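Phospholipase/Carboxylesterase (Haliangium ochraceum, PDB 4Q82) is probably a serine hydrolase of the alpha/beta-hydrolase fold that cleaves carboxylic esters, possibly including phospholipids. Local coordinates at residues H201-A206 with I234-P239; W172-L175 with T181-I184; S50-V55 with L71-G76. All blocks are in the same frame, centred on the assembly; numbering follows the deposited sequence. Where two conformers were deposited one is given.

Contact 1. Residues H201-A206 with I234-P239; sequences HGCDLA and IACAQP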
loop_
_atom_site.group_PDB
_atom_site.type_symbol
_atom_site.label_atom_id
_atom_site.label_comp_id
_atom_site.label_asym_id
_atom_site.label_seq_id
_atom_site.Cartn_x
_atom_site.Cartn_y
_atom_site.Cartn_z
ATOM N N HIS A 201 3.774 6.187 19.509
ATOM C CA HIS A 201 4.719 7.195 19.028
ATOM C C HIS A 201 4.253 8.639 19.100
ATOM O O HIS A 201 5.084 9.549 19.085
ATOM C CB HIS A 201 5.091 6.888 17.581
ATOM C CG HIS A 201 5.936 5.662 17.424
ATOM N ND1 HIS A 201 7.222 5.581 17.906
ATOM C CD2 HIS A 201 5.687 4.479 16.815
ATOM C CE1 HIS A 201 7.728 4.396 17.610
ATOM N NE2 HIS A 201 6.816 3.710 16.944
ATOM N N GLY A 202 2.940 8.862 19.137
ATOM C CA GLY A 202 2.415 10.222 19.120
ATOM C C GLY A 202 2.927 11.014 17.930
ATOM O O GLY A 202 3.026 10.483 16.827
ATOM N N CYS A 203 3.312 12.271 18.145
ATOM C CA CYS A 203 3.659 13.116 17.010
ATOM C C CYS A 203 4.954 12.700 16.312
ATOM O O CYS A 203 5.234 13.173 15.214
ATOM C CB CYS A 203 3.715 14.574 17.448
ATOM S SG CYS A 203 2.043 15.168 17.829
ATOM N N ASP A 204 5.717 11.784 16.901
ATOM C CA ASP A 204 6.856 11.213 16.168
ATOM C C ASP A 204 6.386 10.535 14.883
ATOM O O ASP A 204 7.080 10.553 13.869
ATOM C CB ASP A 204 7.630 10.210 17.024
ATOM C CG ASP A 204 8.344 10.868 18.211
ATOM O OD1 ASP A 204 8.398 12.115 18.281
ATOM O OD2 ASP A 204 8.873 10.125 19.061
ATOM N N LEU A 205 5.207 9.918 14.932
ATOM C CA LEU A 205 4.667 9.249 13.767
ATOM C C LEU A 205 4.279 10.256 12.678
ATOM O O LEU A 205 4.200 9.911 11.506
ATOM C CB LEU A 205 3.466 8.406 14.171
ATOM C CG LEU A 205 2.722 7.575 13.129
ATOM C CD1 LEU A 205 3.658 6.611 12.447
ATOM C CD2 LEU A 205 1.613 6.825 13.823
ATOM N N ALA A 206 4.067 11.506 13.065
ATOM C CA ALA A 206 3.607 12.521 12.109
ATOM C C ALA A 206 4.706 12.945 11.125
ATOM O O ALA A 206 4.468 13.747 10.211
ATOM C CB ALA A 206 3.061 13.735 12.849
ATOM N N ILE A 234 -3.007 14.754 12.502
ATOM C CA ILE A 234 -3.375 16.061 11.937
ATOM C C ILE A 234 -3.194 17.162 12.982
ATOM O O ILE A 234 -2.757 18.270 12.653
ATOM C CB ILE A 234 -4.828 16.031 11.391
ATOM C CG1 ILE A 234 -4.857 15.262 10.073
ATOM C CG2 ILE A 234 -5.375 17.433 11.148
ATOM C CD1 ILE A 234 -6.236 14.835 9.637
ATOM N N ALA A 235 -3.496 16.857 14.244
ATOM C CA ALA A 235 -3.358 17.849 15.309
ATOM C C ALA A 235 -1.891 18.127 15.675
ATOM O O ALA A 235 -1.587 19.131 16.331
ATOM C CB ALA A 235 -4.140 17.404 16.558
ATOM N N CYS A 236 -0.979 17.253 15.252
ATOM C CA CYS A 236 0.430 17.441 15.578
ATOM C C CYS A 236 0.959 18.724 14.953
ATOM O O CYS A 236 0.649 19.045 13.806
ATOM C CB CYS A 236 1.264 16.248 15.122
ATOM S SG CYS A 236 0.988 14.761 16.130
ATOM N N ALA A 237 1.765 19.446 15.720
ATOM C CA ALA A 237 2.287 20.751 15.301
ATOM C C ALA A 237 3.231 20.653 14.099
ATOM O O ALA A 237 3.927 19.646 13.918
ATOM C CB ALA A 237 3.007 21.428 16.482
ATOM N N GLN A 238 3.237 21.698 13.277
ATOM C CA GLN A 238 4.273 21.873 12.262
ATOM C C GLN A 238 5.600 22.151 12.957
ATOM O O GLN A 238 5.610 22.706 14.049
ATOM C CB GLN A 238 3.906 23.010 11.304
ATOM C CG GLN A 238 2.675 22.697 10.459
ATOM C CD GLN A 238 2.947 21.626 9.421
ATOM O OE1 GLN A 238 4.098 21.280 9.161
ATOM N NE2 GLN A 238 1.889 21.093 8.826
ATOM N N PRO A 239 6.724 21.744 12.349
ATOM C CA PRO A 239 6.853 21.036 11.068
ATOM C C PRO A 239 6.500 19.559 11.177
ATOM O O PRO A 239 6.986 18.874 12.069
ATOM C CB PRO A 239 8.330 21.196 10.732
ATOM C CG PRO A 239 8.995 21.239 12.073
ATOM C CD PRO A 239 8.035 21.970 12.985
#

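Contact 2. Residues W172-L175 with T181-I184; sequences WNYL and TTPI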
loop_
_atom_site.group_PDB
_atom_site.type_symbol
_atom_site.label_atom_id
_atom_site.label_comp_id
_atom_site.label_asym_id
_atom_site.label_seq_id
_atom_site.Cartn_x
_atom_site.Cartn_y
_atom_site.Cartn_z
ATOM N N TRP A 172 0.252 -0.433 9.446
ATOM C CA TRP A 172 0.299 0.388 10.649
ATOM C C TRP A 172 1.262 -0.214 11.667
ATOM O O TRP A 172 2.059 0.498 12.299
ATOM C CB TRP A 172 -1.099 0.516 11.280
ATOM C CG TRP A 172 -2.031 1.571 10.682
ATOM C CD1 TRP A 172 -3.188 1.338 9.984
ATOM C CD2 TRP A 172 -1.903 3.009 10.782
ATOM N NE1 TRP A 172 -3.793 2.532 9.659
ATOM C CE2 TRP A 172 -3.028 3.572 10.136
ATOM C CE3 TRP A 172 -0.969 3.868 11.390
ATOM C CZ2 TRP A 172 -3.240 4.950 10.065
ATOM C CZ3 TRP A 172 -1.171 5.252 11.300
ATOM C CH2 TRP A 172 -2.288 5.778 10.638
ATOM N N ASN A 173 1.204 -1.537 11.833
ATOM C CA ASN A 173 2.093 -2.188 12.797
ATOM C C ASN A 173 3.547 -2.118 12.344
ATOM O O ASN A 173 4.474 -2.061 13.164
ATOM C CB ASN A 173 1.674 -3.631 13.003
ATOM C CG ASN A 173 0.525 -3.743 13.970
ATOM O OD1 ASN A 173 0.383 -2.900 14.873
ATOM N ND2 ASN A 173 -0.296 -4.776 13.810
ATOM N N TYR A 174 3.729 -2.132 11.028
ATOM C CA TYR A 174 5.062 -1.965 10.449
ATOM C C TYR A 174 5.643 -0.610 10.850
ATOM O O TYR A 174 6.810 -0.508 11.258
ATOM C CB TYR A 174 5.009 -2.094 8.924
ATOM C CG TYR A 174 6.207 -1.477 8.234
ATOM C CD1 TYR A 174 7.441 -2.143 8.198
ATOM C CD2 TYR A 174 6.111 -0.220 7.621
ATOM C CE1 TYR A 174 8.555 -1.570 7.586
ATOM C CE2 TYR A 174 7.237 0.365 6.997
ATOM C CZ TYR A 174 8.441 -0.318 6.980
ATOM O OH TYR A 174 9.544 0.250 6.364
ATOM N N LEU A 175 4.816 0.431 10.735
ATOM C CA LEU A 175 5.244 1.766 11.130
ATOM C C LEU A 175 5.500 1.838 12.635
ATOM O O LEU A 175 6.432 2.493 13.084
ATOM C CB LEU A 175 4.206 2.813 10.704
ATOM C CG LEU A 175 4.120 3.082 9.205
ATOM C CD1 LEU A 175 2.937 4.012 8.911
ATOM C CD2 LEU A 175 5.428 3.685 8.696
ATOM N N THR A 181 13.490 3.629 11.372
ATOM C CA THR A 181 14.366 3.181 10.291
ATOM C C THR A 181 13.666 3.071 8.940
ATOM O O THR A 181 14.308 2.812 7.926
ATOM C CB THR A 181 14.987 1.812 10.589
ATOM O OG1 THR A 181 13.935 0.852 10.745
ATOM C CG2 THR A 181 15.839 1.861 11.849
ATOM N N THR A 182 12.352 3.236 8.916
ATOM C CA THR A 182 11.637 3.030 7.655
ATOM C C THR A 182 12.125 3.952 6.540
ATOM O O THR A 182 12.321 5.153 6.735
ATOM C CB THR A 182 10.119 3.208 7.807
ATOM O OG1 THR A 182 9.494 2.914 6.555
ATOM C CG2 THR A 182 9.747 4.630 8.221
ATOM N N PRO A 183 12.345 3.370 5.359
ATOM C CA PRO A 183 12.698 4.138 4.167
ATOM C C PRO A 183 11.485 4.735 3.436
ATOM O O PRO A 183 11.713 5.449 2.452
ATOM C CB PRO A 183 13.372 3.090 3.282
ATOM C CG PRO A 183 12.585 1.842 3.595
ATOM C CD PRO A 183 12.331 1.919 5.093
ATOM N N ILE A 184 10.246 4.472 3.866
ATOM C CA ILE A 184 9.116 4.864 3.005
ATOM C C ILE A 184 8.909 6.383 2.985
ATOM O O ILE A 184 9.269 7.093 3.928
ATOM C CB ILE A 184 7.774 4.160 3.385
ATOM C CG1 ILE A 184 7.152 4.722 4.662
ATOM C CG2 ILE A 184 7.964 2.661 3.497
ATOM C CD1 ILE A 184 5.672 4.288 4.848
#

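Contact 3. Residues S50-V55 with L71-G76; sequences SARLSV and LPPRYG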
loop_
_atom_site.group_PDB
_atom_site.type_symbol
_atom_site.label_atom_id
_atom_site.label_comp_id
_atom_site.label_asym_id
_atom_site.label_seq_id
_atom_site.Cartn_x
_atom_site.Cartn_y
_atom_site.Cartn_z
ATOM N N SER A 50 -2.123 -4.953 -18.139
ATOM C CA SER A 50 -1.945 -6.395 -17.892
ATOM C C SER A 50 -0.760 -6.958 -18.666
ATOM O O SER A 50 -0.225 -7.988 -18.298
ATOM C CB SER A 50 -3.199 -7.207 -18.250
ATOM O OG SER A 50 -3.529 -7.050 -19.609
ATOM N N ALA A 51 -0.342 -6.268 -19.723
ATOM C CA ALA A 51 0.799 -6.720 -20.516
ATOM C C ALA A 51 2.078 -6.737 -19.695
ATOM O O ALA A 51 3.012 -7.458 -20.023
ATOM C CB ALA A 51 0.972 -5.838 -21.740
ATOM N N ARG A 52 2.125 -5.961 -18.613
ATOM C CA ARG A 52 3.339 -5.896 -17.801
ATOM C C ARG A 52 3.109 -6.432 -16.395
ATOM O O ARG A 52 3.835 -6.091 -15.470
ATOM C CB ARG A 52 3.860 -4.455 -17.743
ATOM C CG ARG A 52 4.255 -3.883 -19.127
ATOM C CD ARG A 52 4.611 -2.396 -19.057
ATOM N NE ARG A 52 3.472 -1.614 -18.579
ATOM C CZ ARG A 52 2.485 -1.175 -19.354
ATOM N NH1 ARG A 52 2.494 -1.423 -20.662
ATOM N NH2 ARG A 52 1.481 -0.510 -18.819
ATOM N N LEU A 53 2.099 -7.278 -16.247
ATOM C CA LEU A 53 1.805 -7.924 -14.961
ATOM C C LEU A 53 2.321 -9.351 -14.976
ATOM O O LEU A 53 1.930 -10.129 -15.854
ATOM C CB LEU A 53 0.304 -7.919 -14.712
ATOM C CG LEU A 53 -0.172 -8.656 -13.453
ATOM C CD1 LEU A 53 0.348 -7.911 -12.219
ATOM C CD2 LEU A 53 -1.698 -8.728 -13.453
ATOM N N SER A 54 3.212 -9.694 -14.045
ATOM C CA SER A 54 3.811 -11.033 -13.995
ATOM C C SER A 54 3.684 -11.658 -12.613
ATOM O O SER A 54 3.903 -10.986 -11.603
ATOM C CB SER A 54 5.289 -10.990 -14.370
ATOM O OG SER A 54 5.461 -10.403 -15.645
ATOM N N VAL A 55 3.355 -12.947 -12.573
ATOM C CA VAL A 55 3.264 -13.674 -11.311
ATOM C C VAL A 55 4.663 -14.099 -10.883
ATOM O O VAL A 55 5.481 -14.551 -11.703
ATOM C CB VAL A 55 2.317 -14.899 -11.437
ATOM C CG1 VAL A 55 2.971 -16.031 -12.231
ATOM C CG2 VAL A 55 1.847 -15.375 -10.062
ATOM N N LEU A 71 5.248 -3.728 -13.838
ATOM C CA LEU A 71 6.262 -2.763 -14.251
ATOM C C LEU A 71 5.615 -1.690 -15.118
ATOM O O LEU A 71 4.792 -1.988 -15.987
ATOM C CB LEU A 71 7.404 -3.455 -15.005
ATOM C CG LEU A 71 8.094 -4.597 -14.260
ATOM C CD1 LEU A 71 9.105 -5.268 -15.179
ATOM C CD2 LEU A 71 8.755 -4.114 -12.986
ATOM N N PRO A 72 5.950 -0.421 -14.846
ATOM C CA PRO A 72 5.376 0.706 -15.573
ATOM C C PRO A 72 6.019 0.817 -16.954
ATOM O O PRO A 72 7.071 0.231 -17.180
ATOM C CB PRO A 72 5.743 1.909 -14.703
ATOM C CG PRO A 72 7.055 1.511 -14.106
ATOM C CD PRO A 72 6.905 0.021 -13.813
ATOM N N PRO A 73 5.391 1.564 -17.860
ATOM C CA PRO A 73 5.903 1.682 -19.231
ATOM C C PRO A 73 7.381 2.062 -19.339
ATOM O O PRO A 73 8.098 1.480 -20.160
ATOM C CB PRO A 73 5.020 2.776 -19.820
ATOM C CG PRO A 73 3.702 2.539 -19.150
ATOM C CD PRO A 73 4.045 2.137 -17.730
ATOM N N ARG A 74 7.836 3.002 -18.519
ATOM C CA ARG A 74 9.211 3.481 -18.629
ATOM C C ARG A 74 10.181 2.809 -17.660
ATOM O O ARG A 74 11.249 3.356 -17.387
ATOM C CB ARG A 74 9.249 4.996 -18.424
ATOM C CG ARG A 74 8.492 5.768 -19.489
ATOM C CD ARG A 74 8.366 7.242 -19.139
ATOM N NE ARG A 74 7.049 7.767 -19.501
ATOM C CZ ARG A 74 6.780 8.422 -20.627
ATOM N NH1 ARG A 74 7.742 8.653 -21.511
ATOM N NH2 ARG A 74 5.549 8.857 -20.866
ATOM N N TYR A 75 9.822 1.635 -17.142
ATOM C CA TYR A 75 10.705 0.914 -16.220
ATOM C C TYR A 75 12.089 0.712 -16.846
ATOM O O TYR A 75 12.202 0.363 -18.027
ATOM C CB TYR A 75 10.116 -0.442 -15.811
ATOM C CG TYR A 75 10.988 -1.167 -14.804
ATOM C CD1 TYR A 75 11.068 -0.733 -13.489
ATOM C CD2 TYR A 75 11.760 -2.266 -15.180
ATOM C CE1 TYR A 75 11.882 -1.391 -12.555
ATOM C CE2 TYR A 75 12.577 -2.924 -14.264
ATOM C CZ TYR A 75 12.636 -2.482 -12.954
ATOM O OH TYR A 75 13.449 -3.127 -12.041
ATOM N N GLY A 76 13.136 0.992 -16.074
ATOM C CA GLY A 76 14.501 0.877 -16.576
ATOM C C GLY A 76 15.112 2.171 -17.105
ATOM O O GLY A 76 16.337 2.317 -17.112
#

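Contact 1. Residues H201-A206 with I234-P239
C203 and C236 turn their sulfurs the same way, each SG lying beside its own backbone N and anti to the carbonyl carbon (chi1 -70° and -72°), and from these matching positions the two atoms reach each other and close a disulfide. SG of C203 is bonded to SG of C236 at 2.0 Å, with a torsion of -88° about the sulfur-sulfur bond, close to the perpendicular setting that such a bond prefers. The CA atoms of C203 and C236 are 5.6 Å apart, an ordinary span for a disulfide. One flank is filled by A206, whose methyl CB stands 3.8 Å from CB of C236. That methyl is brought alongside by a 3-10 turn, in which A206 N donates to C203 O at 3.0 Å. Burial is uneven: C236 is enclosed, whereas C203 is exposed. The example illustrates how a covalent bond can fasten the segments that follow two helices of an alpha/beta fold at the protein's periphery. G202, with positive phi, ends the helical course of 195-201 just before C203, while C236 follows directly on helix 224-235. L205 and A206 pack against L233 of that helix. R240 donates through NH2 to I234 O and through NE to C236 O, and backbone bonding of A206 with A241 carries the junction toward strand 243-248.

Contact 2. Residues W172-L175 with T181-I184
Y174 and T182 meet through their hydroxyls at the return of a beta-alpha-beta crossover, where the chain, having left helix 167-178, makes an ST turn at T182 before strand 186-190. This is the helix that follows the sulfonylated serine, an arrangement consistent with the nucleophile elbow of alpha/beta hydrolases. The polar part is tight. With CG anti to the backbone N (chi1 160°), the tyrosine ring extends from the helix until its OH lies 2.7 Å from OG1 of T182, which sits at the ring edge, near its plane. The proton of this bond may sit on either oxygen.

Away from the hydroxyls the packing is easier and purely apolar. CE2 of Y174 lies 4.2 Å from CG2 of I184, and L175 crosses I184 at about a right angle, CD2 of L175 lying 3.9 Å from CD1 of I184. The buried side continues into L145 and L161, which both Y174 and I184 touch. Toward solvent the cover is thinner: P183 is exposed and offers the tyrosine little more than its CD, 3.5 Å from OH of Y174. What fixes the threonine oxygen is a second partner within its own loop, for OG1 of T182 also accepts from the backbone N of I184 at 3.2 Å, in a nearly straight bond of 172°.

Contact 3. Residues S50-V55 with L71-G76
R52 lays its side chain along the carbonyl of L71, and nearly every atom of it finds something on the loop 71-76. CB comes first, 3.2 Å from L71 O; CG stands back a little, and CD returns to 3.1 Å from the same oxygen. A bend at chi3 (-60°) then folds the chain so that NE comes 2.9 Å from L71 O, and that oxygen lies at the edge of the guanidinium, in its plane. The N-H points poorly at its acceptor, 129°, and the bond is weak. Beyond it the side chains of R52 and P73 cross at about a right angle, and CG of P73 lies against one face of the guanidinium, toward its rim, 3.8 Å from NH2 of R52. The stronger grip is at the two terminal nitrogens, where NH2 bonds to Y70 OH and N119 OD1, and NH1 forms a salt bridge with D45 and also meets R47 O.

The backbone here is the end of a beta hairpin, strands 53-56 and 67-70 being antiparallel neighbours at one margin of the central sheet. L71 N donates to R52 O at 3.2 Å (162°), two residues along each chain from the pairing of S54 with E69. A leucine in place of R52 would probably leave the carboxylate of D45 without its charged mate and Y70 and N119 without the nitrogen they share. After L71 the chain swings away in a type I turn, P72 to Y75, which brings the Y75 ring back so that CD2 of L71 rests over its centre, 3.9 Å above the plane.

The three contacts show chemistry changing with position in one alpha/beta fold. Contact 2, nearest the chain's centre, is a largely buried helix-to-loop junction on a crossover and depends on one hydroxyl pair set among apolar groups. Contact 1 is more peripheral and covalent, yet continuous with it: L205 touches both W172 and L175, and the centres lie about 15 Å apart. Contact 3 sits across the chain's centre from contact 1, their centres about 37 Å apart, and belongs to the opposite margin of the sheet, where strand 53-56 is outermost. There, in a partly buried contact, a buried arginine with charged and backbone partners replaces the disulfide as the feature joining neighbouring chain segments.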